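Local coordinates for hypothetical protein Cgl1923 (PDB 2P90) that is of unknown function but belongs to the PAC2 family, named after a proteasome-assembly chaperone, and may have a related proteasome-linked role, at residues B[33-38]-B[176-181]; B[43-48]-B[216-221]; B[95-98]-B[102-105]; B[137-142]-B[182-187]. All blocks are in the same frame, centred on the assembly; numbering follows the deposited sequence.

Interaction 1. Residues B[33-38]-B[176-181]; sequences QGYADA and PGSASL
The phenol ring of Tyr-35 lies flat against Ser-178, whose CB sits 3.4 Å from the ring centroid and only 9° off the ring normal. This is a CH-pi contact over the middle of one face, and Tyr-35 supplies more than half of the 180 Å² buried between the segments. With CG anti to the backbone N (chi1 175°), Tyr-35 sends its ring out of the loop following strand 27-33 and toward 176-181. A second apolar touch comes from Leu-181, whose side chain crosses that of the tyrosine at about a right angle; its CD1 is 4.1 Å from Tyr-35 CZ.

One polar bond spans the gap. Tyr-35 OH donates to Pro-176 O at 2.6 Å, but the geometry makes it weak despite the short distance. The carbonyl stands oblique to the ring.

Ser-178 is the N-cap residue of helix 179-189, so the tyrosine packs on the turn where that helix begins. Ser-178 OG stands 3.0 Å from Ser-180 OG, two residues on in the first turn of the helix, in a hydrogen bond whose direction is open. Within the opposing loop, Asp-37 OD2 accepts from Gly-34 N at 2.8 Å through its syn lone pair, closing the bend that carries Tyr-35. Gly-34 has phi of 128°, where a side chain would press on the preceding carbonyl.

The second subunit takes part as well. Arg-73 of that subunit hydrogen-bonds Gly-177 O and packs on Tyr-35, Pro-176 and Ser-178, while its Arg-70 hydrogen-bonds Gly-34 O.

Interaction 2. Residues B[43-48]-B[216-221]; sequences ESSSSH and KLLQSI
Leu-218 CG lies anti to its carbonyl carbon (chi1 -72°), which carries the leucine branches to Ser-45; Ser-45 OG, likewise anti to its carbonyl carbon (chi1 -64°), stands near Leu-217, and His-48 CG, anti to the backbone N, sets the ring beside Leu-218. The contact is a helix-helix packing on one side of the central sheet of an alpha/beta fold. The axes of the two short segments come within 9.9 Å and cross at -61°, with Ser-45 and Leu-218 the closest CA pair.

Small meets large at this crossing. Leu-218 CD2 lies 3.8 Å from Ser-45 CB, and the other branch, CD1, leans obliquely on the His-48 imidazole. Leu-217 CD1 reaches Ser-45 OG at 3.8 Å, a van der Waals contact without a hydrogen bond. That hydroxyl is bonded instead to Ala-41 O, one turn earlier in its own helix, so its polarity is satisfied without the partner helix. On the sheet side, Ser-46 touches Ala-31 of strand 27-33 and Leu-217 touches Val-199 of strand 194-202, placing both helices on the same sheet. In helix 211-225, Ser-220 N and OG grip Lys-216 O from opposite faces of its carbonyl plane, OG at 2.7 Å.

Interaction 3. Residues B[95-98]-B[102-105]; sequences VVRD and KPFL
Val-96 CB rides 3.6 Å above the Phe-104 ring plane, offset toward the rim, while Asp-98 N stands near the plane at the ring edge. Arg-97 has a flat group too: Pro-103 CB covers one face of its guanidinium, 3.8 Å above the plane and again toward the rim. These pairs belong to the antiparallel hairpin of strands 92-97 and 103-108, joined by the five-residue link 98-102. Val-96 and Phe-104 project to one face of the sheet; Val-95, Arg-97, Pro-103 and Leu-105 project to the other.

The ring reaches the valine because Phe-104 CG sits between its own N and carbonyl carbon (chi1 63°), folding back over the neighbouring strand. Val-96 CG1 then touches Phe-104 CZ at 3.6 Å. On the other face, Val-95 CG2 meets Pro-103 CB, and Val-95 CB faces Leu-105 CD1.

Register is fixed by the hydrogen-bonded pair Val-96/Phe-104, whose two N-H...O bonds are both 2.7 Å long and nearly straight. Proline has no N-H, but this costs no bridge, since Arg-97/Pro-103 is a non-hydrogen-bonded pair. CA-H...O contacts supplement the ladder, including Pro-103 CA to Val-96 O.

The sheet continues on both flanks: Val-95 bonds Arg-56 and Leu-105 bonds Thr-27 through the backbone. Outside the hairpin, Arg-97 NH1 hydrogen-bonds Ser-19 O, and Asp-98 OD2 accepts from Asn-228 N. At the turn, Asp-98 N donates a hydrogen bond to Lys-102 O at 3.0 Å. Lys-102 N answers with a 2.8 Å bond to Asp-98 OD1, approaching from above the carboxylate, 46° out of its plane.

Interaction 4. Residues B[137-142]-B[182-187]; sequences CLYAAP and MLEKLL
Tyr-139 OH donates to Glu-184 OE2 over 2.6 Å, a short bond that accounts for the polar part of this contact. The two side chains come from opposite directions. OE2 lies at the ring edge, close to the ring plane, and it accepts through its anti lone pair, the one turned away from OE1. Ring and carboxylate planes are 44° apart, so the groups are neither coplanar nor stacked.

Cys-137 supplies the apolar part. Its SG rests against the aliphatic CG of Glu-184 at 3.9 Å, while its CB stands 4.0 Å from Glu-184 OE2. The glutamate thus has sulfur beside its stem and a phenol hydroxyl at OE2. Its CG is anti to the carbonyl carbon (chi1 -74°), and the chain runs extended from there (chi2 -165°), which carries the carboxylate from helix 179-189 across to the strand.

This is strand-to-helix packing within a layered alpha/beta fold. Strand 134-143 runs parallel to both its neighbours, 27-33 and 194-202, and side chains alternate along it: Cys-137 and Tyr-139 face helix 179-189, whereas Leu-138 points away from it.

Further out, Ser-180 OG is hydrogen-bonded to the tyrosine hydroxyl, giving that oxygen a second partner from the first turn of the same helix. Tyr-139 also packs on Tyr-35 and Ala-36 of the loop after strand 27-33, and Leu-183 of the helix leans on Val-30. Strand 83-86 of the second subunit covers the helix, Val-83 of that subunit touching Glu-184 and its Met-86 touching Met-182.

How the interactions relate
Interactions 1 and 4 are the closest pair, with centres 7 Å apart; they share helix 179-189, and both touch the second subunit. Between them Ala-36 O lies 3.0 Å from Ala-140 N, a probable hydrogen bond joining loop to strand. Interaction 2 lies across the sheet from helix 179-189, its Ile-221 CD1 packing 3.7 Å from Leu-138 CD1 of segment 137-142. It also meets interaction 1, where Asp-37 OD1 and Glu-43 OE1, oxygens of two like-charged groups, approach to 2.9 Å. Interaction 3 stands apart: its nearest atoms are about 6 Å from interaction 2 and about 13 Å from interaction 1, although its strands belong to the same sheet as 137-142.

Interaction 1. Residues B[33-38]-B[176-181]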
loop_
_atom_site.group_PDB
_atom_site.type_symbol
_atom_site.label_atom_id
_atom_site.label_comp_id
_atom_site.label_asym_id
_atom_site.label_seq_id
_atom_site.Cartn_x
_atom_site.Cartn_y
_atom_site.Cartn_z
ATOM N N GLN B 33 5.500 -10.552 11.250
ATOM C CA GLN B 33 6.534 -9.973 10.417
ATOM C C GLN B 33 5.914 -8.795 9.621
ATOM O O GLN B 33 4.767 -8.861 9.183
ATOM C CB GLN B 33 7.119 -11.090 9.533
ATOM C CG GLN B 33 8.378 -10.732 8.728
ATOM C CD GLN B 33 8.713 -11.796 7.612
ATOM O OE1 GLN B 33 8.284 -12.969 7.695
ATOM N NE2 GLN B 33 9.485 -11.387 6.586
ATOM N N GLY B 34 6.638 -7.687 9.513
ATOM C CA GLY B 34 6.177 -6.556 8.722
ATOM C C GLY B 34 6.178 -5.213 9.424
ATOM O O GLY B 34 5.977 -4.160 8.792
ATOM N N TYR B 35 6.436 -5.236 10.723
ATOM C CA TYR B 35 6.407 -4.026 11.526
ATOM C C TYR B 35 7.759 -3.672 12.137
ATOM O O TYR B 35 8.343 -2.632 11.795
ATOM C CB TYR B 35 5.332 -4.139 12.614
ATOM C CG TYR B 35 5.343 -2.974 13.557
ATOM C CD1 TYR B 35 5.190 -1.655 13.072
ATOM C CD2 TYR B 35 5.536 -3.157 14.920
ATOM C CE1 TYR B 35 5.193 -0.562 13.918
ATOM C CE2 TYR B 35 5.563 -2.045 15.794
ATOM C CZ TYR B 35 5.379 -0.762 15.280
ATOM O OH TYR B 35 5.387 0.335 16.122
ATOM N N ALA B 36 8.246 -4.511 13.059
ATOM C CA ALA B 36 9.506 -4.241 13.762
ATOM C C ALA B 36 10.465 -5.414 13.549
ATOM O O ALA B 36 10.518 -6.374 14.349
ATOM C CB ALA B 36 9.256 -3.994 15.241
ATOM N N ASP B 37 11.207 -5.350 12.459
ATOM C CA ASP B 37 11.975 -6.520 12.006
ATOM C C ASP B 37 13.509 -6.346 11.968
ATOM O O ASP B 37 14.181 -7.043 11.184
ATOM C CB ASP B 37 11.467 -6.988 10.642
ATOM C CG ASP B 37 9.972 -7.342 10.663
ATOM O OD1 ASP B 37 9.544 -8.251 11.447
ATOM O OD2 ASP B 37 9.233 -6.688 9.890
ATOM N N ALA B 38 14.029 -5.433 12.799
ATOM C CA ALA B 38 15.483 -5.210 12.898
ATOM C C ALA B 38 16.234 -6.531 13.147
ATOM O O ALA B 38 15.856 -7.304 14.022
ATOM C CB ALA B 38 15.803 -4.199 13.978
ATOM N N PRO B 176 4.645 4.418 15.490
ATOM C CA PRO B 176 3.619 4.093 14.495
ATOM C C PRO B 176 2.839 2.825 14.937
ATOM O O PRO B 176 3.406 1.895 15.555
ATOM C CB PRO B 176 4.422 3.909 13.190
ATOM C CG PRO B 176 5.811 4.631 13.455
ATOM C CD PRO B 176 6.017 4.320 14.945
ATOM N N GLY B 177 1.541 2.818 14.675
ATOM C CA GLY B 177 0.716 1.720 15.096
ATOM C C GLY B 177 1.007 0.419 14.383
ATOM O O GLY B 177 1.575 0.398 13.271
ATOM N N SER B 178 0.646 -0.674 15.056
ATOM C CA SER B 178 0.718 -1.977 14.447
ATOM C C SER B 178 -0.453 -2.848 14.880
ATOM O O SER B 178 -1.198 -2.504 15.788
ATOM C CB SER B 178 2.051 -2.644 14.743
ATOM O OG SER B 178 2.046 -3.243 16.013
ATOM N N ALA B 179 -0.639 -3.954 14.178
ATOM C CA ALA B 179 -1.707 -4.861 14.477
ATOM C C ALA B 179 -1.497 -5.467 15.844
ATOM O O ALA B 179 -2.462 -5.649 16.594
ATOM C CB ALA B 179 -1.776 -5.957 13.415
ATOM N N SER B 180 -0.248 -5.786 16.185
ATOM C CA SER B 180 0.020 -6.323 17.518
ATOM C C SER B 180 -0.206 -5.316 18.675
ATOM O O SER B 180 -0.663 -5.726 19.741
ATOM C CB SER B 180 1.410 -6.929 17.592
ATOM O OG SER B 180 2.378 -5.934 17.341
ATOM N N LEU B 181 0.137 -4.036 18.470
ATOM C CA LEU B 181 -0.119 -2.983 19.466
ATOM C C LEU B 181 -1.624 -2.790 19.698
ATOM O O LEU B 181 -2.077 -2.704 20.850
ATOM C CB LEU B 181 0.544 -1.666 19.073
ATOM C CG LEU B 181 2.073 -1.668 19.248
ATOM C CD1 LEU B 181 2.728 -0.585 18.459
ATOM C CD2 LEU B 181 2.466 -1.558 20.740
#

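Interaction 2. Residues B[43-48]-B[216-221]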
loop_
_atom_site.group_PDB
_atom_site.type_symbol
_atom_site.label_atom_id
_atom_site.label_comp_id
_atom_site.label_asym_id
_atom_site.label_seq_id
_atom_site.Cartn_x
_atom_site.Cartn_y
_atom_site.Cartn_z
ATOM N N GLU B 43 10.807 -12.784 12.781
ATOM C CA GLU B 43 10.571 -13.890 11.887
ATOM C C GLU B 43 11.554 -15.037 12.207
ATOM O O GLU B 43 11.182 -16.214 12.115
ATOM C CB GLU B 43 10.643 -13.424 10.432
ATOM C CG GLU B 43 11.925 -12.571 10.091
ATOM C CD GLU B 43 11.832 -10.971 10.262
ATOM O OE1 GLU B 43 11.463 -10.444 11.428
ATOM O OE2 GLU B 43 12.218 -10.290 9.205
ATOM N N SER B 44 12.788 -14.709 12.602
ATOM C CA SER B 44 13.751 -15.763 12.965
ATOM C C SER B 44 13.361 -16.545 14.214
ATOM O O SER B 44 13.561 -17.741 14.277
ATOM C CB SER B 44 15.166 -15.226 13.103
ATOM O OG SER B 44 15.609 -14.841 11.824
ATOM N N SER B 45 12.802 -15.855 15.190
ATOM C CA SER B 45 12.338 -16.488 16.398
ATOM C C SER B 45 11.288 -17.543 16.094
ATOM O O SER B 45 11.409 -18.688 16.530
ATOM C CB SER B 45 11.756 -15.444 17.332
ATOM O OG SER B 45 12.769 -14.545 17.732
ATOM N N SER B 46 10.261 -17.164 15.337
ATOM C CA SER B 46 9.175 -18.090 15.054
ATOM C C SER B 46 9.635 -19.203 14.117
ATOM O O SER B 46 9.315 -20.374 14.321
ATOM C CB SER B 46 7.902 -17.371 14.545
ATOM O OG SER B 46 8.092 -16.798 13.276
ATOM N N SER B 47 10.414 -18.856 13.112
ATOM C CA SER B 47 10.860 -19.894 12.214
ATOM C C SER B 47 11.883 -20.850 12.874
ATOM O O SER B 47 11.902 -22.028 12.573
ATOM C CB SER B 47 11.318 -19.322 10.860
ATOM O OG SER B 47 12.660 -18.935 10.930
ATOM N N HIS B 48 12.659 -20.365 13.831
ATOM C CA HIS B 48 13.544 -21.238 14.590
ATOM C C HIS B 48 12.783 -22.301 15.427
ATOM O O HIS B 48 13.148 -23.495 15.421
ATOM C CB HIS B 48 14.492 -20.419 15.474
ATOM C CG HIS B 48 15.446 -21.258 16.257
ATOM N ND1 HIS B 48 15.270 -21.528 17.601
ATOM C CD2 HIS B 48 16.562 -21.932 15.879
ATOM C CE1 HIS B 48 16.257 -22.308 18.023
ATOM N NE2 HIS B 48 17.050 -22.570 16.995
ATOM N N LYS B 216 18.121 -13.533 22.198
ATOM C CA LYS B 216 17.611 -12.737 23.295
ATOM C C LYS B 216 16.082 -12.804 23.405
ATOM O O LYS B 216 15.565 -13.032 24.502
ATOM C CB LYS B 216 18.114 -11.287 23.197
ATOM C CG LYS B 216 17.953 -10.492 24.493
ATOM C CD LYS B 216 18.587 -11.232 25.683
ATOM C CE LYS B 216 17.801 -10.994 26.979
ATOM N NZ LYS B 216 18.226 -9.753 27.687
ATOM N N LEU B 217 15.356 -12.600 22.292
ATOM C CA LEU B 217 13.884 -12.705 22.337
ATOM C C LEU B 217 13.451 -14.093 22.824
ATOM O O LEU B 217 12.573 -14.203 23.659
ATOM C CB LEU B 217 13.217 -12.397 20.984
ATOM C CG LEU B 217 13.082 -10.963 20.486
ATOM C CD1 LEU B 217 12.611 -10.988 19.027
ATOM C CD2 LEU B 217 12.145 -10.101 21.353
ATOM N N LEU B 218 14.097 -15.134 22.314
ATOM C CA LEU B 218 13.711 -16.479 22.666
ATOM C C LEU B 218 13.983 -16.803 24.158
ATOM O O LEU B 218 13.129 -17.387 24.841
ATOM C CB LEU B 218 14.363 -17.489 21.717
ATOM C CG LEU B 218 13.822 -17.541 20.279
ATOM C CD1 LEU B 218 14.484 -18.651 19.489
ATOM C CD2 LEU B 218 12.293 -17.736 20.281
ATOM N N GLN B 219 15.148 -16.397 24.673
ATOM C CA GLN B 219 15.436 -16.635 26.080
ATOM C C GLN B 219 14.556 -15.782 27.004
ATOM O O GLN B 219 14.230 -16.201 28.106
ATOM C CB GLN B 219 16.964 -16.628 26.408
ATOM C CG GLN B 219 17.741 -15.330 26.237
ATOM C CD GLN B 219 19.266 -15.554 25.983
ATOM O OE1 GLN B 219 19.780 -16.689 26.006
ATOM N NE2 GLN B 219 19.982 -14.457 25.725
ATOM N N SER B 220 14.102 -14.624 26.526
ATOM C CA SER B 220 13.142 -13.836 27.308
ATOM C C SER B 220 11.796 -14.566 27.420
ATOM O O SER B 220 11.136 -14.531 28.455
ATOM C CB SER B 220 12.950 -12.446 26.717
ATOM O OG SER B 220 14.198 -11.815 26.547
ATOM N N ILE B 221 11.417 -15.227 26.336
ATOM C CA ILE B 221 10.221 -16.049 26.278
ATOM C C ILE B 221 10.374 -17.318 27.117
ATOM O O ILE B 221 9.489 -17.636 27.910
ATOM C CB ILE B 221 9.918 -16.423 24.813
ATOM C CG1 ILE B 221 9.389 -15.208 24.054
ATOM C CG2 ILE B 221 8.933 -17.577 24.727
ATOM C CD1 ILE B 221 9.591 -15.359 22.583
#

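Interaction 3. Residues B[95-98]-B[102-105]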
loop_
_atom_site.group_PDB
_atom_site.type_symbol
_atom_site.label_atom_id
_atom_site.label_comp_id
_atom_site.label_asym_id
_atom_site.label_seq_id
_atom_site.Cartn_x
_atom_site.Cartn_y
_atom_site.Cartn_z
ATOM N N VAL B 95 -0.012 -24.902 18.087
ATOM C CA VAL B 95 0.411 -25.455 19.378
ATOM C C VAL B 95 1.840 -25.963 19.189
ATOM O O VAL B 95 2.117 -26.740 18.273
ATOM C CB VAL B 95 -0.558 -26.544 19.981
ATOM C CG1 VAL B 95 -0.903 -27.650 19.006
ATOM C CG2 VAL B 95 0.032 -27.115 21.326
ATOM N N VAL B 96 2.752 -25.464 20.016
ATOM C CA VAL B 96 4.162 -25.870 19.938
ATOM C C VAL B 96 4.571 -26.532 21.273
ATOM O O VAL B 96 4.153 -26.098 22.342
ATOM C CB VAL B 96 5.114 -24.661 19.577
ATOM C CG1 VAL B 96 6.569 -25.146 19.308
ATOM C CG2 VAL B 96 4.571 -23.824 18.369
ATOM N N ARG B 97 5.386 -27.575 21.220
ATOM C CA ARG B 97 5.854 -28.187 22.466
ATOM C C ARG B 97 7.365 -28.052 22.664
ATOM O O ARG B 97 8.152 -28.391 21.762
ATOM C CB ARG B 97 5.366 -29.646 22.562
ATOM C CG ARG B 97 3.873 -29.703 22.888
ATOM C CD ARG B 97 3.254 -31.034 22.566
ATOM N NE ARG B 97 1.786 -30.979 22.545
ATOM C CZ ARG B 97 0.989 -30.982 23.620
ATOM N NH1 ARG B 97 -0.323 -30.948 23.457
ATOM N NH2 ARG B 97 1.481 -31.015 24.857
ATOM N N ASP B 98 7.755 -27.526 23.825
ATOM C CA ASP B 98 9.180 -27.376 24.175
ATOM C C ASP B 98 9.895 -28.729 24.400
ATOM O O ASP B 98 9.294 -29.800 24.213
ATOM C CB ASP B 98 9.375 -26.433 25.368
ATOM C CG ASP B 98 8.927 -27.044 26.716
ATOM O OD1 ASP B 98 8.598 -28.269 26.804
ATOM O OD2 ASP B 98 8.913 -26.269 27.707
ATOM N N LYS B 102 6.082 -29.544 26.971
ATOM C CA LYS B 102 5.177 -28.546 27.526
ATOM C C LYS B 102 4.602 -27.629 26.412
ATOM O O LYS B 102 5.381 -27.004 25.652
ATOM C CB LYS B 102 5.907 -27.701 28.562
ATOM C CG LYS B 102 5.000 -26.744 29.322
ATOM C CD LYS B 102 5.773 -25.872 30.294
ATOM C CE LYS B 102 4.933 -24.641 30.627
ATOM N NZ LYS B 102 5.274 -24.017 31.936
ATOM N N PRO B 103 3.251 -27.557 26.298
ATOM C CA PRO B 103 2.639 -26.793 25.201
ATOM C C PRO B 103 2.696 -25.278 25.374
ATOM O O PRO B 103 2.539 -24.761 26.473
ATOM C CB PRO B 103 1.168 -27.262 25.211
ATOM C CG PRO B 103 0.911 -27.711 26.649
ATOM C CD PRO B 103 2.236 -28.216 27.157
ATOM N N PHE B 104 2.935 -24.579 24.271
ATOM C CA PHE B 104 2.608 -23.166 24.191
ATOM C C PHE B 104 2.026 -22.833 22.819
ATOM O O PHE B 104 2.053 -23.642 21.870
ATOM C CB PHE B 104 3.805 -22.263 24.521
ATOM C CG PHE B 104 4.960 -22.396 23.565
ATOM C CD1 PHE B 104 5.172 -21.434 22.576
ATOM C CD2 PHE B 104 5.848 -23.477 23.666
ATOM C CE1 PHE B 104 6.265 -21.535 21.705
ATOM C CE2 PHE B 104 6.937 -23.607 22.810
ATOM C CZ PHE B 104 7.150 -22.634 21.816
ATOM N N LEU B 105 1.504 -21.619 22.729
ATOM C CA LEU B 105 0.837 -21.163 21.528
ATOM C C LEU B 105 1.648 -20.095 20.796
ATOM O O LEU B 105 2.239 -19.184 21.393
ATOM C CB LEU B 105 -0.552 -20.651 21.889
ATOM C CG LEU B 105 -1.694 -21.611 21.690
ATOM C CD1 LEU B 105 -1.424 -23.031 22.127
ATOM C CD2 LEU B 105 -2.994 -21.051 22.320
#

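Interaction 4. Residues B[137-142]-B[182-187]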
loop_
_atom_site.group_PDB
_atom_site.type_symbol
_atom_site.label_atom_id
_atom_site.label_comp_id
_atom_site.label_asym_id
_atom_site.label_seq_id
_atom_site.Cartn_x
_atom_site.Cartn_y
_atom_site.Cartn_z
ATOM N N CYS B 137 3.867 -10.291 22.706
ATOM C CA CYS B 137 4.172 -9.813 21.369
ATOM C C CYS B 137 5.631 -9.428 21.193
ATOM O O CYS B 137 6.216 -8.798 22.057
ATOM C CB CYS B 137 3.301 -8.612 21.057
ATOM S SG CYS B 137 1.526 -8.975 21.097
ATOM N N LEU B 138 6.216 -9.807 20.063
ATOM C CA LEU B 138 7.635 -9.598 19.833
ATOM C C LEU B 138 7.902 -8.483 18.834
ATOM O O LEU B 138 7.196 -8.378 17.832
ATOM C CB LEU B 138 8.269 -10.888 19.340
ATOM C CG LEU B 138 8.002 -12.148 20.166
ATOM C CD1 LEU B 138 8.820 -13.308 19.572
ATOM C CD2 LEU B 138 8.282 -11.955 21.689
ATOM N N TYR B 139 8.920 -7.664 19.127
ATOM C CA TYR B 139 9.303 -6.497 18.330
ATOM C C TYR B 139 10.824 -6.485 18.285
ATOM O O TYR B 139 11.450 -6.880 19.255
ATOM C CB TYR B 139 8.836 -5.215 19.007
ATOM C CG TYR B 139 7.354 -5.191 19.310
ATOM C CD1 TYR B 139 6.462 -4.653 18.381
ATOM C CD2 TYR B 139 6.839 -5.708 20.520
ATOM C CE1 TYR B 139 5.120 -4.641 18.619
ATOM C CE2 TYR B 139 5.466 -5.692 20.773
ATOM C CZ TYR B 139 4.617 -5.158 19.805
ATOM O OH TYR B 139 3.258 -5.101 19.964
ATOM N N ALA B 140 11.418 -6.095 17.159
ATOM C CA ALA B 140 12.860 -5.840 17.086
ATOM C C ALA B 140 13.059 -4.430 16.538
ATOM O O ALA B 140 12.625 -4.099 15.397
ATOM C CB ALA B 140 13.556 -6.859 16.229
ATOM N N ALA B 141 13.695 -3.581 17.353
ATOM C CA ALA B 141 13.897 -2.172 16.969
ATOM C C ALA B 141 15.338 -1.865 16.715
ATOM O O ALA B 141 16.188 -2.313 17.473
ATOM C CB ALA B 141 13.314 -1.192 18.047
ATOM N N PRO B 142 15.619 -1.054 15.672
ATOM C CA PRO B 142 16.998 -0.621 15.478
ATOM C C PRO B 142 17.301 0.417 16.545
ATOM O O PRO B 142 16.506 1.350 16.730
ATOM C CB PRO B 142 16.993 0.021 14.084
ATOM C CG PRO B 142 15.543 0.402 13.814
ATOM C CD PRO B 142 14.679 -0.455 14.696
ATOM N N MET B 182 -2.404 -2.803 18.613
ATOM C CA MET B 182 -3.868 -2.774 18.720
ATOM C C MET B 182 -4.338 -3.979 19.540
ATOM O O MET B 182 -5.237 -3.859 20.376
ATOM C CB MET B 182 -4.554 -2.771 17.325
ATOM C CG MET B 182 -6.094 -2.593 17.420
ATOM S SD MET B 182 -7.129 -2.423 15.933
ATOM C CE MET B 182 -6.574 -0.837 15.353
ATOM N N LEU B 183 -3.764 -5.148 19.275
ATOM C CA LEU B 183 -4.200 -6.351 19.957
ATOM C C LEU B 183 -3.864 -6.258 21.461
ATOM O O LEU B 183 -4.686 -6.646 22.319
ATOM C CB LEU B 183 -3.574 -7.582 19.318
ATOM C CG LEU B 183 -3.576 -8.897 20.085
ATOM C CD1 LEU B 183 -4.999 -9.424 20.310
ATOM C CD2 LEU B 183 -2.660 -9.967 19.390
ATOM N N GLU B 184 -2.680 -5.711 21.751
ATOM C CA GLU B 184 -2.234 -5.456 23.122
ATOM C C GLU B 184 -3.227 -4.579 23.843
ATOM O O GLU B 184 -3.698 -4.961 24.899
ATOM C CB GLU B 184 -0.862 -4.779 23.175
ATOM C CG GLU B 184 0.284 -5.696 22.853
ATOM C CD GLU B 184 1.584 -5.092 23.279
ATOM O OE1 GLU B 184 1.714 -4.811 24.507
ATOM O OE2 GLU B 184 2.477 -4.918 22.425
ATOM N N LYS B 185 -3.558 -3.426 23.262
ATOM C CA LYS B 185 -4.524 -2.524 23.865
ATOM C C LYS B 185 -5.883 -3.177 24.113
ATOM O O LYS B 185 -6.507 -2.915 25.126
ATOM C CB LYS B 185 -4.667 -1.236 23.055
ATOM C CG LYS B 185 -4.997 -0.037 23.942
ATOM C CD LYS B 185 -5.342 1.203 23.144
ATOM C CE LYS B 185 -6.119 2.199 24.016
ATOM N NZ LYS B 185 -7.360 1.597 24.606
ATOM N N LEU B 186 -6.334 -4.046 23.211
ATOM C CA LEU B 186 -7.632 -4.708 23.393
ATOM C C LEU B 186 -7.621 -5.787 24.512
ATOM O O LEU B 186 -8.625 -6.011 25.207
ATOM C CB LEU B 186 -8.092 -5.307 22.068
ATOM C CG LEU B 186 -9.456 -5.988 21.982
ATOM C CD1 LEU B 186 -10.621 -4.991 22.224
ATOM C CD2 LEU B 186 -9.609 -6.674 20.640
ATOM N N LEU B 187 -6.487 -6.462 24.657
ATOM C CA LEU B 187 -6.314 -7.480 25.687
ATOM C C LEU B 187 -6.317 -6.768 27.029
ATOM O O LEU B 187 -7.112 -7.109 27.888
ATOM C CB LEU B 187 -5.035 -8.315 25.459
ATOM C CG LEU B 187 -5.136 -9.417 24.399
ATOM C CD1 LEU B 187 -3.790 -9.914 23.870
ATOM C CD2 LEU B 187 -5.974 -10.579 24.907
#